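Local coordinates for protein globin (Chloroflexus aurantiacus, PDB 5D1V) that binds heme as a group II truncated hemoglobin and probably carries oxygen in a thermophilic phototrophic bacterium, at residues 49-52 against 53-57; 69-72 against 73-77. All coordinates share one frame; numbering follows the deposited sequence.

Contact 1: residues 49-52 against 53-57. With HEM (protoporphyrin IX containing Fe), chain C.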
loop_
_atom_site.group_PDB
_atom_site.type_symbol
_atom_site.label_atom_id
_atom_site.label_comp_id
_atom_site.label_asym_id
_atom_site.label_seq_id
_atom_site.Cartn_x
_atom_site.Cartn_y
_atom_site.Cartn_z
ATOM N N ARG A 49 -4.617 16.553 -14.434
ATOM C CA ARG A 49 -5.873 15.937 -14.872
ATOM C C ARG A 49 -5.873 15.702 -16.383
ATOM O O ARG A 49 -6.181 14.594 -16.827
ATOM C CB ARG A 49 -7.091 16.774 -14.490
ATOM C CG ARG A 49 -8.417 16.124 -14.928
ATOM C CD ARG A 49 -9.623 16.928 -14.547
ATOM N NE ARG A 49 -9.442 18.359 -14.796
ATOM C CZ ARG A 49 -9.806 19.001 -15.900
ATOM N NH1 ARG A 49 -10.419 18.371 -16.907
ATOM N NH2 ARG A 49 -9.565 20.297 -15.985
ATOM N N LEU A 50 -5.500 16.723 -17.167
ATOM C CA LEU A 50 -5.529 16.595 -18.618
ATOM C C LEU A 50 -4.537 15.527 -19.088
ATOM O O LEU A 50 -4.830 14.763 -20.014
ATOM C CB LEU A 50 -5.220 17.920 -19.287
ATOM C CG LEU A 50 -6.258 19.014 -18.980
ATOM C CD1 LEU A 50 -5.827 20.333 -19.609
ATOM C CD2 LEU A 50 -7.663 18.654 -19.431
ATOM N N PHE A 51 -3.382 15.454 -18.438
ATOM C CA PHE A 51 -2.416 14.429 -18.777
ATOM C C PHE A 51 -2.998 13.038 -18.563
ATOM O O PHE A 51 -2.907 12.184 -19.441
ATOM C CB PHE A 51 -1.131 14.525 -17.960
ATOM C CG PHE A 51 -0.268 13.314 -18.143
ATOM C CD1 PHE A 51 0.370 13.082 -19.356
ATOM C CD2 PHE A 51 -0.203 12.334 -17.163
ATOM C CE1 PHE A 51 1.121 11.930 -19.560
ATOM C CE2 PHE A 51 0.531 11.178 -17.347
ATOM C CZ PHE A 51 1.203 10.966 -18.560
ATOM N N LEU A 52 -3.572 12.800 -17.384
ATOM C CA LEU A 52 -4.116 11.486 -17.097
ATOM C C LEU A 52 -5.206 11.134 -18.104
ATOM O O LEU A 52 -5.261 10.009 -18.626
ATOM C CB LEU A 52 -4.659 11.422 -15.674
ATOM C CG LEU A 52 -3.578 11.583 -14.598
ATOM C CD1 LEU A 52 -4.223 11.747 -13.211
ATOM C CD2 LEU A 52 -2.594 10.420 -14.609
ATOM N N MET A 53 -6.066 12.100 -18.383
ATOM C CA MET A 53 -7.146 11.885 -19.343
ATOM C C MET A 53 -6.596 11.436 -20.691
ATOM O O MET A 53 -7.092 10.487 -21.310
ATOM C CB MET A 53 -7.973 13.171 -19.522
ATOM C CG MET A 53 -8.812 13.507 -18.297
ATOM S SD MET A 53 -9.529 15.155 -18.383
ATOM C CE MET A 53 -10.417 15.052 -19.914
ATOM N N GLN A 54 -5.563 12.120 -21.144
ATOM C CA GLN A 54 -4.936 11.815 -22.425
ATOM C C GLN A 54 -4.219 10.480 -22.424
ATOM O O GLN A 54 -4.370 9.692 -23.347
ATOM C CB GLN A 54 -3.954 12.913 -22.790
ATOM C CG GLN A 54 -3.232 12.688 -24.114
ATOM C CD GLN A 54 -2.330 13.857 -24.448
ATOM O OE1 GLN A 54 -2.800 14.933 -24.809
ATOM N NE2 GLN A 54 -1.024 13.655 -24.290
ATOM N N TYR A 55 -3.439 10.230 -21.379
ATOM C CA TYR A 55 -2.634 9.014 -21.324
ATOM C C TYR A 55 -3.512 7.770 -21.417
ATOM O O TYR A 55 -3.189 6.816 -22.139
ATOM C CB TYR A 55 -1.785 8.966 -20.052
ATOM C CG TYR A 55 -0.864 7.754 -20.052
ATOM C CD1 TYR A 55 0.366 7.797 -20.706
ATOM C CD2 TYR A 55 -1.253 6.555 -19.463
ATOM C CE1 TYR A 55 1.189 6.685 -20.744
ATOM C CE2 TYR A 55 -0.421 5.431 -19.504
ATOM C CZ TYR A 55 0.794 5.514 -20.145
ATOM O OH TYR A 55 1.627 4.424 -20.208
ATOM N N PHE A 56 -4.633 7.788 -20.707
ATOM C CA PHE A 56 -5.498 6.625 -20.623
ATOM C C PHE A 56 -6.555 6.599 -21.746
ATOM O O PHE A 56 -7.457 5.774 -21.745
ATOM C CB PHE A 56 -6.105 6.589 -19.223
ATOM C CG PHE A 56 -5.120 6.209 -18.192
ATOM C CD1 PHE A 56 -4.616 4.909 -18.137
ATOM C CD2 PHE A 56 -4.613 7.154 -17.307
ATOM C CE1 PHE A 56 -3.654 4.564 -17.188
ATOM C CE2 PHE A 56 -3.653 6.795 -16.361
ATOM C CZ PHE A 56 -3.170 5.482 -16.320
ATOM N N GLY A 57 -6.393 7.472 -22.733
ATOM C CA GLY A 57 -7.084 7.304 -24.005
ATOM C C GLY A 57 -8.171 8.303 -24.317
ATOM O O GLY A 57 -8.901 8.118 -25.286
HETATM C CHA HEM C . 3.682 18.075 -12.201
HETATM C CHB HEM C . 2.402 13.553 -13.429
HETATM C CHC HEM C . 5.309 11.818 -9.917
HETATM C CHD HEM C . 5.551 16.314 -8.111
HETATM C C1A HEM C . 3.126 17.013 -12.866
HETATM C C2A HEM C . 2.374 17.083 -14.108
HETATM C C3A HEM C . 2.031 15.833 -14.449
HETATM C C4A HEM C . 2.559 14.927 -13.430
HETATM C CMA HEM C . 1.213 15.302 -15.666
HETATM C CAA HEM C . 2.072 18.394 -14.869
HETATM C CBA HEM C . 3.056 18.452 -16.049
HETATM C CGA HEM C . 2.928 19.810 -16.716
HETATM O O1A HEM C . 3.316 20.834 -16.106
HETATM O O2A HEM C . 2.451 19.877 -17.869
HETATM C C1B HEM C . 3.091 12.684 -12.595
HETATM C C2B HEM C . 3.095 11.240 -12.671
HETATM C C3B HEM C . 3.921 10.788 -11.700
HETATM C C4B HEM C . 4.427 11.907 -10.975
HETATM C CMB HEM C . 2.284 10.418 -13.703
HETATM C CAB HEM C . 4.314 9.354 -11.285
HETATM C CBB HEM C . 3.570 8.335 -11.718
HETATM C C1C HEM C . 5.619 12.871 -9.091
HETATM C C2C HEM C . 6.372 12.804 -7.847
HETATM C C3C HEM C . 6.426 14.077 -7.379
HETATM C C4C HEM C . 5.704 14.954 -8.268
HETATM C CMC HEM C . 6.994 11.499 -7.270
HETATM C CAC HEM C . 7.054 14.568 -6.075
HETATM C CBC HEM C . 7.078 13.669 -5.098
HETATM C C1D HEM C . 5.128 17.197 -9.079
HETATM C C2D HEM C . 5.187 18.654 -9.022
HETATM C C3D HEM C . 4.677 19.134 -10.172
HETATM C C4D HEM C . 4.274 17.996 -10.974
HETATM C CMD HEM C . 5.763 19.463 -7.850
HETATM C CAD HEM C . 4.523 20.603 -10.595
HETATM C CBD HEM C . 3.105 21.034 -10.251
HETATM C CGD HEM C . 2.837 22.450 -10.666
HETATM O O1D HEM C . 1.827 23.011 -10.170
HETATM O O2D HEM C . 3.631 23.015 -11.468
HETATM N NA HEM C . 3.231 15.678 -12.496
HETATM N NB HEM C . 3.918 13.055 -11.555
HETATM N NC HEM C . 5.267 14.188 -9.317
HETATM N ND HEM C . 4.571 16.852 -10.282
HETATM FE FE HEM C . 4.231 14.944 -10.868
HETATM O O HOH W 1 2.378 15.022 -9.762
#

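Contact 2: residues 69-72 against 73-77. With HEM (protoporphyrin IX containing Fe), chain C.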
loop_
_atom_site.group_PDB
_atom_site.type_symbol
_atom_site.label_atom_id
_atom_site.label_comp_id
_atom_site.label_asym_id
_atom_site.label_seq_id
_atom_site.Cartn_x
_atom_site.Cartn_y
_atom_site.Cartn_z
ATOM N N PRO A 69 4.348 15.219 -23.002
ATOM C CA PRO A 69 4.434 15.251 -21.540
ATOM C C PRO A 69 5.862 15.376 -20.998
ATOM O O PRO A 69 6.059 16.140 -20.052
ATOM C CB PRO A 69 3.773 13.925 -21.125
ATOM C CG PRO A 69 2.827 13.639 -22.245
ATOM C CD PRO A 69 3.581 14.052 -23.472
ATOM N N ARG A 70 6.840 14.692 -21.580
ATOM C CA ARG A 70 8.234 14.801 -21.113
ATOM C C ARG A 70 8.311 14.816 -19.590
ATOM O O ARG A 70 8.980 15.680 -19.003
ATOM C CB ARG A 70 8.884 16.065 -21.670
ATOM C CG ARG A 70 9.080 16.052 -23.165
ATOM C CD ARG A 70 9.308 17.444 -23.688
ATOM N NE ARG A 70 8.055 18.176 -23.802
ATOM C CZ ARG A 70 7.967 19.470 -24.089
ATOM N NH1 ARG A 70 9.074 20.188 -24.288
ATOM N NH2 ARG A 70 6.770 20.037 -24.180
ATOM N N LEU A 71 7.622 13.876 -18.939
ATOM C CA LEU A 71 7.436 14.013 -17.499
ATOM C C LEU A 71 8.746 13.954 -16.729
ATOM O O LEU A 71 8.977 14.768 -15.830
ATOM C CB LEU A 71 6.474 12.957 -16.969
ATOM C CG LEU A 71 5.017 13.031 -17.442
ATOM C CD1 LEU A 71 4.164 12.001 -16.711
ATOM C CD2 LEU A 71 4.427 14.448 -17.294
ATOM N N ARG A 72 9.632 13.030 -17.073
ATOM C CA ARG A 72 10.918 13.004 -16.368
ATOM C C ARG A 72 11.687 14.328 -16.474
ATOM O O ARG A 72 12.304 14.783 -15.498
ATOM C CB ARG A 72 11.766 11.842 -16.892
ATOM C CG ARG A 72 11.195 10.492 -16.475
ATOM C CD ARG A 72 11.787 9.313 -17.259
ATOM N NE ARG A 72 10.952 8.119 -17.095
ATOM C CZ ARG A 72 9.913 7.792 -17.871
ATOM N NH1 ARG A 72 9.570 8.559 -18.902
ATOM N NH2 ARG A 72 9.206 6.689 -17.616
ATOM N N MET A 73 11.643 14.959 -17.643
ATOM C CA MET A 73 12.265 16.262 -17.816
ATOM C C MET A 73 11.552 17.309 -16.949
ATOM O O MET A 73 12.213 18.138 -16.301
ATOM C CB MET A 73 12.248 16.674 -19.297
ATOM C CG MET A 73 12.747 18.071 -19.552
ATOM S SD MET A 73 12.372 18.590 -21.243
ATOM C CE MET A 73 10.804 19.454 -20.977
ATOM N N ARG A 74 10.221 17.258 -16.897
ATOM C CA ARG A 74 9.484 18.295 -16.188
ATOM C C ARG A 74 9.637 18.165 -14.692
ATOM O O ARG A 74 9.423 19.141 -13.971
ATOM C CB ARG A 74 7.997 18.268 -16.532
ATOM C CG ARG A 74 7.631 18.680 -17.933
ATOM C CD ARG A 74 6.117 18.671 -18.067
ATOM N NE ARG A 74 5.672 18.656 -19.451
ATOM C CZ ARG A 74 5.380 19.739 -20.152
ATOM N NH1 ARG A 74 5.482 20.947 -19.618
ATOM N NH2 ARG A 74 4.981 19.608 -21.392
ATOM N N HIS A 75 10.011 16.979 -14.211
ATOM C CA HIS A 75 10.153 16.778 -12.776
ATOM C C HIS A 75 11.596 16.995 -12.304
ATOM O O HIS A 75 11.860 16.945 -11.116
ATOM C CB HIS A 75 9.678 15.385 -12.358
ATOM C CG HIS A 75 8.199 15.228 -12.381
ATOM N ND1 HIS A 75 7.468 15.161 -13.557
ATOM C CD2 HIS A 75 7.297 15.142 -11.374
ATOM C CE1 HIS A 75 6.184 15.005 -13.254
ATOM N NE2 HIS A 75 6.063 15.011 -11.946
ATOM N N ALA A 76 12.505 17.281 -13.233
ATOM C CA ALA A 76 13.904 17.526 -12.885
ATOM C C ALA A 76 14.084 18.618 -11.810
ATOM O O ALA A 76 15.043 18.554 -11.030
ATOM C CB ALA A 76 14.696 17.903 -14.153
ATOM N N PRO A 77 13.217 19.650 -11.792
ATOM C CA PRO A 77 13.468 20.704 -10.779
ATOM C C PRO A 77 13.181 20.283 -9.339
ATOM O O PRO A 77 13.579 21.017 -8.418
ATOM C CB PRO A 77 12.521 21.838 -11.200
ATOM C CG PRO A 77 12.284 21.617 -12.635
ATOM C CD PRO A 77 12.262 20.106 -12.811
HETATM C CHA HEM C . 3.682 18.075 -12.201
HETATM C CHB HEM C . 2.402 13.553 -13.429
HETATM C CHC HEM C . 5.309 11.818 -9.917
HETATM C CHD HEM C . 5.551 16.314 -8.111
HETATM C C1A HEM C . 3.126 17.013 -12.866
HETATM C C2A HEM C . 2.374 17.083 -14.108
HETATM C C3A HEM C . 2.031 15.833 -14.449
HETATM C C4A HEM C . 2.559 14.927 -13.430
HETATM C CMA HEM C . 1.213 15.302 -15.666
HETATM C CAA HEM C . 2.072 18.394 -14.869
HETATM C CBA HEM C . 3.056 18.452 -16.049
HETATM C CGA HEM C . 2.928 19.810 -16.716
HETATM O O1A HEM C . 3.316 20.834 -16.106
HETATM O O2A HEM C . 2.451 19.877 -17.869
HETATM C C1B HEM C . 3.091 12.684 -12.595
HETATM C C2B HEM C . 3.095 11.240 -12.671
HETATM C C3B HEM C . 3.921 10.788 -11.700
HETATM C C4B HEM C . 4.427 11.907 -10.975
HETATM C CMB HEM C . 2.284 10.418 -13.703
HETATM C CAB HEM C . 4.314 9.354 -11.285
HETATM C CBB HEM C . 3.570 8.335 -11.718
HETATM C C1C HEM C . 5.619 12.871 -9.091
HETATM C C2C HEM C . 6.372 12.804 -7.847
HETATM C C3C HEM C . 6.426 14.077 -7.379
HETATM C C4C HEM C . 5.704 14.954 -8.268
HETATM C CMC HEM C . 6.994 11.499 -7.270
HETATM C CAC HEM C . 7.054 14.568 -6.075
HETATM C CBC HEM C . 7.078 13.669 -5.098
HETATM C C1D HEM C . 5.128 17.197 -9.079
HETATM C C2D HEM C . 5.187 18.654 -9.022
HETATM C C3D HEM C . 4.677 19.134 -10.172
HETATM C C4D HEM C . 4.274 17.996 -10.974
HETATM C CMD HEM C . 5.763 19.463 -7.850
HETATM C CAD HEM C . 4.523 20.603 -10.595
HETATM C CBD HEM C . 3.105 21.034 -10.251
HETATM C CGD HEM C . 2.837 22.450 -10.666
HETATM O O1D HEM C . 1.827 23.011 -10.170
HETATM O O2D HEM C . 3.631 23.015 -11.468
HETATM N NA HEM C . 3.231 15.678 -12.496
HETATM N NB HEM C . 3.918 13.055 -11.555
HETATM N NC HEM C . 5.267 14.188 -9.317
HETATM N ND HEM C . 4.571 16.852 -10.282
HETATM FE FE HEM C . 4.231 14.944 -10.868
HETATM O O HOH W 1 2.378 15.022 -9.762
#

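Contact 1: residues 49-52 against 53-57
Phe51 and Tyr55, one helical turn apart, both set CG opposite their own backbone N (chi1 169° and -175°), and this lays the two aromatic side chains alongside each other, pointing the same way. The Tyr55 CB then sits over one face of the Phe51 ring, 4.2 Å from its centroid, in a CH-pi contact offset toward the rim. The rings themselves meet obliquely, their planes at 37°. Phe51 also touches the cofactor: its CB lies 3.4 Å from the heme methyl CMA, and CE2 reaches toward CMB. An alanine in place of Phe51 is likely to leave CMA without its contacts to CG and CD2, CMB without CE2 and Tyr55 CB without the ring face, opening a gap beside the porphyrin.

On another side of the helix, Met53 runs beside Arg49, and its SD comes 3.6 Å from Arg49 NH1, approaching the guanidinium obliquely; Leu50 CD2 touches the same sulfur. Leu52 and Phe56 also lie side by side, pointing the same way, with Leu52 CD2 4.2 Å from Phe56 CE2. The Leu52 carbonyl O does double work, accepting the Phe56 N-H at 3.1 Å while lying near the plane of the Phe56 ring, at its edge. Gln54 turns elsewhere, its OE1 taking a hydrogen bond from Ser63 N.

Four successive i to i+4 bonds run through the backbone, with Tyr55 N to Phe51 O at 2.8 Å the shortest. Phe16 of helix 13-28 covers Leu52 and Met53, and Tyr112 of helix 105-119 stacks on the Tyr55 ring. Gly57, with positive phi, is the C' residue of a Schellman motif that closes helix 42-55, a helix that lends Phe51 to the heme pocket of this truncated globin fold.

Contact 2: residues 69-72 against 73-77
Leu71 O accepts two hydrogen bonds from His75, from the backbone N at 2.9 Å and from ring ND1 at 2.8 Å. The carbonyl oxygen lies near the imidazole plane, at the ring edge, whereas ND1 stands 44° out of the carbonyl plane. This grip restrains rotation of the ring, whose NE2 binds the heme iron at 2.1 Å; water 1 is also bound to the iron. Such a bond to ND1 would probably give the imidazole more electron-donating character.

Arg74 supplies the second polar group. Its chain stretches from CG to NE, with chi3 -163°, carrying NE to Pro69 O at 2.6 Å, close to the guanidinium plane. NH2 is hydrogen-bonded to Arg66 O, while the heme propionate oxygen O2A lies over one face of the group. Arg70 crosses it obliquely, and its NH2 comes 3.3 Å from Arg74 NH2, a close approach of like charges and not a bond; His68 O takes hydrogen bonds from both Arg70 NE and Arg74 NH2.

Apolar contacts complete the turn. Leu71 sets CD2 3.7 Å from heme CMA and CD1 near CMB, and Met73 CE packs against Arg70 CD.

Around segment 69-77, Tyr62 of helix 61-66 touches Pro69 and Arg74, Tyr112 of helix 105-119 meets Leu71, and helix 42-55 adjoins Pro69 and Leu71.

How the contacts relate
From the N terminus the chain enters contact 1 near the end of helix 42-55, turns at its Schellman motif, runs through helix 61-66, and then reaches contact 2 on the short helix 71-74. Each contact is local and closes just one helical turn or so, and the two follow in series, neither enclosing nor crossing the other. Their centres are about 16 Å apart, yet they touch: Phe51 CE1 meets Pro69 CG and Phe51 CZ meets Leu71 CD1, each at 3.6 Å. The heme joins them as well, since Phe51 and Leu71 both reach its methyl CMA. Helix 42-55 and the iron-binding proximal segment are thereby tied around one edge of the porphyrin.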